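Local coordinates for putative S41 protease (Bacteroides fragilis NCTC 9343, PDB 3K50), which is a putative serine protease of peptidase family S41 with a PDZ domain, and probably cleaves peptide bonds, at residues D64-E69 / T339-L344. Residues are numbered along the deposited sequence; the frame is centred on the assembly and turned at random.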
loop_
_atom_site.group_PDB
_atom_site.type_symbol
_atom_site.label_atom_id
_atom_site.label_comp_id
_atom_site.label_asym_id
_atom_site.label_seq_id
_atom_site.Cartn_x
_atom_site.Cartn_y
_atom_site.Cartn_z
ATOM N N ASP A 64 7.003 4.291 -14.560
ATOM C CA ASP A 64 6.894 5.402 -13.620
ATOM C C ASP A 64 7.908 6.488 -13.996
ATOM O O ASP A 64 9.047 6.207 -14.411
ATOM C CB ASP A 64 7.155 4.930 -12.202
ATOM C CG ASP A 64 5.964 4.194 -11.610
ATOM O OD1 ASP A 64 4.822 4.691 -11.725
ATOM O OD2 ASP A 64 6.160 3.124 -11.020
ATOM N N SER A 65 7.493 7.735 -13.844
ATOM C CA SER A 65 8.359 8.861 -14.165
ATOM C C SER A 65 9.467 8.987 -13.142
ATOM O O SER A 65 9.313 8.565 -12.004
ATOM C CB SER A 65 7.560 10.171 -14.247
ATOM O OG SER A 65 6.762 10.180 -15.428
ATOM N N LEU A 66 10.605 9.506 -13.589
ATOM C CA LEU A 66 11.713 9.766 -12.712
ATOM C C LEU A 66 11.585 11.241 -12.380
ATOM O O LEU A 66 11.821 12.066 -13.241
ATOM C CB LEU A 66 13.024 9.499 -13.423
ATOM C CG LEU A 66 14.266 9.534 -12.536
ATOM C CD1 LEU A 66 14.270 8.385 -11.522
ATOM C CD2 LEU A 66 15.473 9.465 -13.427
ATOM N N LEU A 67 11.203 11.568 -11.154
ATOM C CA LEU A 67 11.010 12.957 -10.732
ATOM C C LEU A 67 12.152 13.454 -9.835
ATOM O O LEU A 67 12.733 12.675 -9.091
ATOM C CB LEU A 67 9.681 13.039 -9.968
ATOM C CG LEU A 67 8.381 12.795 -10.772
ATOM C CD1 LEU A 67 7.242 12.208 -9.923
ATOM C CD2 LEU A 67 7.915 14.058 -11.491
ATOM N N ASP A 68 12.474 14.737 -9.917
ATOM C CA ASP A 68 13.475 15.341 -9.029
ATOM C C ASP A 68 12.967 15.346 -7.590
ATOM O O ASP A 68 13.741 15.098 -6.661
ATOM C CB ASP A 68 13.858 16.747 -9.497
ATOM C CG ASP A 68 14.765 16.725 -10.730
ATOM O OD1 ASP A 68 15.448 15.702 -10.930
ATOM O OD2 ASP A 68 14.822 17.720 -11.489
ATOM N N GLU A 69 11.669 15.606 -7.408
ATOM C CA GLU A 69 11.036 15.557 -6.098
ATOM C C GLU A 69 9.620 15.072 -6.304
ATOM O O GLU A 69 9.150 15.071 -7.440
ATOM C CB GLU A 69 11.036 16.938 -5.442
ATOM C CG GLU A 69 10.245 17.999 -6.172
ATOM C CD GLU A 69 10.236 19.359 -5.454
ATOM O OE1 GLU A 69 10.887 19.519 -4.388
ATOM O OE2 GLU A 69 9.556 20.277 -5.963
ATOM N N THR A 339 18.973 7.656 -20.195
ATOM C CA THR A 339 18.818 9.065 -20.509
ATOM C C THR A 339 17.396 9.663 -20.493
ATOM O O THR A 339 17.257 10.855 -20.210
ATOM C CB THR A 339 19.422 9.344 -21.900
ATOM O OG1 THR A 339 18.742 8.590 -22.909
ATOM C CG2 THR A 339 20.904 8.973 -21.951
ATOM N N ASP A 340 16.354 8.861 -20.711
ATOM C CA ASP A 340 14.995 9.392 -20.878
ATOM C C ASP A 340 14.186 9.560 -19.620
ATOM O O ASP A 340 12.974 9.685 -19.681
ATOM C CB ASP A 340 14.220 8.517 -21.862
ATOM C CG ASP A 340 14.754 8.607 -23.260
ATOM O OD1 ASP A 340 15.467 9.594 -23.575
ATOM O OD2 ASP A 340 14.428 7.704 -24.063
ATOM N N ARG A 341 14.828 9.499 -18.469
ATOM C CA ARG A 341 14.158 9.786 -17.220
ATOM C C ARG A 341 12.815 9.047 -16.962
ATOM O O ARG A 341 11.824 9.654 -16.621
ATOM C CB ARG A 341 13.963 11.305 -17.071
ATOM C CG ARG A 341 15.299 12.087 -17.144
ATOM C CD ARG A 341 15.193 13.578 -16.725
ATOM N NE ARG A 341 14.502 13.803 -15.437
ATOM C CZ ARG A 341 15.025 13.638 -14.211
ATOM N NH1 ARG A 341 16.277 13.211 -14.038
ATOM N NH2 ARG A 341 14.273 13.886 -13.134
ATOM N N PHE A 342 12.778 7.739 -17.145
ATOM C CA PHE A 342 11.644 6.993 -16.639
ATOM C C PHE A 342 12.206 5.745 -15.984
ATOM O O PHE A 342 13.372 5.399 -16.160
ATOM C CB PHE A 342 10.620 6.643 -17.715
ATOM C CG PHE A 342 11.102 5.662 -18.761
ATOM C CD1 PHE A 342 10.939 4.297 -18.588
ATOM C CD2 PHE A 342 11.625 6.121 -19.952
ATOM C CE1 PHE A 342 11.310 3.402 -19.590
ATOM C CE2 PHE A 342 12.015 5.253 -20.955
ATOM C CZ PHE A 342 11.860 3.888 -20.782
ATOM N N ILE A 343 11.361 5.115 -15.200
ATOM C CA ILE A 343 11.682 3.887 -14.482
ATOM C C ILE A 343 10.739 2.805 -14.987
ATOM O O ILE A 343 9.510 3.036 -15.045
ATOM C CB ILE A 343 11.431 4.008 -12.979
ATOM C CG1 ILE A 343 12.253 5.146 -12.344
ATOM C CG2 ILE A 343 11.726 2.644 -12.273
ATOM C CD1 ILE A 343 11.768 5.523 -10.969
ATOM N N LEU A 344 11.339 1.671 -15.365
ATOM C CA LEU A 344 10.645 0.431 -15.754
ATOM C C LEU A 344 10.631 -0.465 -14.530
ATOM O O LEU A 344 11.692 -0.916 -14.101
ATOM C CB LEU A 344 11.378 -0.299 -16.862
ATOM C CG LEU A 344 10.903 -1.728 -17.242
ATOM C CD1 LEU A 344 9.390 -1.698 -17.551
ATOM C CD2 LEU A 344 11.674 -2.292 -18.440
#
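Asp64 and Ile343 face each other as an antiparallel hydrogen-bonded pair. Asp64 N reaches Ile343 O at 2.8 Å, and Ile343 N returns a bond to Asp64 O at 2.7 Å. A third, longer bond runs from Leu66 N to Arg341 O at 3.3 Å, with the donor well above the carbonyl plane. Leu66 carries most of the apolar contact. Its CG lies anti to the backbone N (chi1 -171°), which brings the branch alongside Arg341 and Ile343; the two methyls then part. Leu66 CD1 meets Ile343 CD1 at 3.8 Å, the two side chains crossing at about a right angle. Leu66 CD2 lies over one face of the guanidinium, 3.9 Å from Arg341 NH1. The Arg341 chain bends at chi3 (50°), and its guanidinium has Asp68 N in plane at its edge. Arg341 NH2 forms a salt bridge with Asp68 OD1 at 3.1 Å. The hydrogen bond within it is weak, and the carboxylate and guanidinium planes are 53° apart. The Asp64 carboxylate forms a salt bridge with Lys62 through OD2. Val336 touches Leu66 and Pro334 touches Ile343, both from strand 330-336. The arrangement is that of an antiparallel strand pair at its end: strand 62-65 runs out beside the start of strand 342-352, at the protein surface.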